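Local coordinates for protein minor fimbrium subunit Mfa5 (Porphyromonas gingivalis ATCC 33277, PDB 6TO1) that serves as an accessory subunit of the minor fimbriae, surface pili that mediate biofilm formation and adhesion to host cells and other oral bacteria, at residues I582-D585 against L591-Y594. Residues are numbered along the deposited sequence; the frame is centred on the assembly and turned at random.
Sequences IKLD and LQYY
CG of Gln592 stands anti to its carbonyl carbon (chi1 -63°), and the chain then bends at chi2 (105°), which carries the amide to the backbone of Asp585. The backbones stay too far apart to pair directly, the CA atoms of Asp585 and Gln592 being 7.8 Å apart, and side chains bridge them. Asp585 N donates to Gln592 OE1 at 2.9 Å, nearly straight at 171°, although the donor stands well above the carbonyl plane. Glutamine suits the place because its amide can also donate: NE2 bonds to the carbonyl of Ala590 and, through a water, to Asp585 O. A second water gives hydrogen bonds to Gln592 OE1 and to Lys583 O, and accepts one from Tyr594 OH (2.7 Å) in the plane of the ring, while the ring carbons lie against apolar side chains. Ile582 supplies one of these contacts, its CG2 3.7 Å from Tyr594 CZ, and beta-branching makes it a natural strand residue. Ile533 and Pro571 touch both side chains. Because strand 582-583 pairs with 530-539 and strand 592-596 with 624-628, the side chains and waters join two separate beta-sheets in the C-terminal part of the modelled chain.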
loop_
_atom_site.group_PDB
_atom_site.type_symbol
_atom_site.label_atom_id
_atom_site.label_comp_id
_atom_site.label_asym_id
_atom_site.label_seq_id
_atom_site.Cartn_x
_atom_site.Cartn_y
_atom_site.Cartn_z
ATOM N N ILE A 582 -28.161 9.610 37.561
ATOM C CA ILE A 582 -28.438 11.039 37.667
ATOM C C ILE A 582 -27.658 11.758 36.578
ATOM O O ILE A 582 -26.422 11.722 36.562
ATOM C CB ILE A 582 -28.063 11.574 39.060
ATOM C CG1 ILE A 582 -28.810 10.764 40.123
ATOM C CG2 ILE A 582 -28.287 13.043 39.135
ATOM C CD1 ILE A 582 -28.315 10.996 41.541
ATOM N N LYS A 583 -28.381 12.426 35.685
ATOM C CA LYS A 583 -27.753 13.146 34.589
ATOM C C LYS A 583 -26.849 14.253 35.108
ATOM O O LYS A 583 -27.252 15.072 35.942
ATOM C CB LYS A 583 -28.826 13.738 33.682
ATOM C CG LYS A 583 -28.279 14.454 32.440
ATOM C CD LYS A 583 -29.312 14.421 31.316
ATOM C CE LYS A 583 -28.729 14.929 29.991
ATOM N NZ LYS A 583 -29.599 14.542 28.843
ATOM N N LEU A 584 -25.629 14.299 34.574
ATOM C CA LEU A 584 -24.602 15.216 35.025
ATOM C C LEU A 584 -24.468 16.396 34.074
ATOM O O LEU A 584 -24.764 16.286 32.880
ATOM C CB LEU A 584 -23.256 14.500 35.128
ATOM C CG LEU A 584 -23.163 13.373 36.138
ATOM C CD1 LEU A 584 -21.827 12.667 36.095
ATOM C CD2 LEU A 584 -23.462 13.917 37.563
ATOM N N ASP A 585 -24.006 17.531 34.616
ATOM C CA ASP A 585 -23.684 18.699 33.800
ATOM C C ASP A 585 -22.213 18.597 33.411
ATOM O O ASP A 585 -21.321 18.839 34.237
ATOM C CB ASP A 585 -23.964 20.000 34.544
ATOM C CG ASP A 585 -23.555 21.231 33.746
ATOM O OD1 ASP A 585 -23.093 21.088 32.587
ATOM O OD2 ASP A 585 -23.698 22.349 34.288
ATOM N N LEU A 591 -19.488 20.491 41.848
ATOM C CA LEU A 591 -20.475 19.496 42.238
ATOM C C LEU A 591 -21.875 20.067 42.077
ATOM O O LEU A 591 -22.127 21.243 42.369
ATOM C CB LEU A 591 -20.240 19.053 43.674
ATOM C CG LEU A 591 -18.914 18.409 44.028
ATOM C CD1 LEU A 591 -18.855 18.204 45.537
ATOM C CD2 LEU A 591 -18.748 17.105 43.285
ATOM N N GLN A 592 -22.769 19.238 41.564
ATOM C CA GLN A 592 -24.196 19.501 41.564
ATOM C C GLN A 592 -24.780 18.822 42.805
ATOM O O GLN A 592 -24.648 17.598 42.971
ATOM C CB GLN A 592 -24.852 18.971 40.295
ATOM C CG GLN A 592 -24.363 19.626 38.995
ATOM C CD GLN A 592 -23.426 18.728 38.197
ATOM O OE1 GLN A 592 -23.875 17.834 37.478
ATOM N NE2 GLN A 592 -22.127 18.954 38.336
ATOM N N TYR A 593 -25.425 19.605 43.666
ATOM C CA TYR A 593 -25.891 19.104 44.955
ATOM C C TYR A 593 -27.364 18.734 44.895
ATOM O O TYR A 593 -28.161 19.395 44.225
ATOM C CB TYR A 593 -25.660 20.144 46.044
ATOM C CG TYR A 593 -24.237 20.190 46.514
ATOM C CD1 TYR A 593 -23.793 19.310 47.472
ATOM C CD2 TYR A 593 -23.327 21.096 45.970
ATOM C CE1 TYR A 593 -22.498 19.329 47.912
ATOM C CE2 TYR A 593 -22.016 21.120 46.405
ATOM C CZ TYR A 593 -21.616 20.242 47.382
ATOM O OH TYR A 593 -20.327 20.238 47.849
ATOM N N TYR A 594 -27.707 17.634 45.553
ATOM C CA TYR A 594 -29.077 17.164 45.638
ATOM C C TYR A 594 -29.464 17.016 47.103
ATOM O O TYR A 594 -28.609 16.747 47.956
ATOM C CB TYR A 594 -29.241 15.849 44.915
ATOM C CG TYR A 594 -29.048 16.006 43.436
ATOM C CD1 TYR A 594 -30.130 16.258 42.609
ATOM C CD2 TYR A 594 -27.784 15.932 42.869
ATOM C CE1 TYR A 594 -29.976 16.415 41.261
ATOM C CE2 TYR A 594 -27.620 16.091 41.505
ATOM C CZ TYR A 594 -28.719 16.328 40.713
ATOM O OH TYR A 594 -28.583 16.500 39.361
HETATM O O HOH W 1 -26.117 16.491 38.243
HETATM O O HOH W 2 -20.153 17.822 36.340
#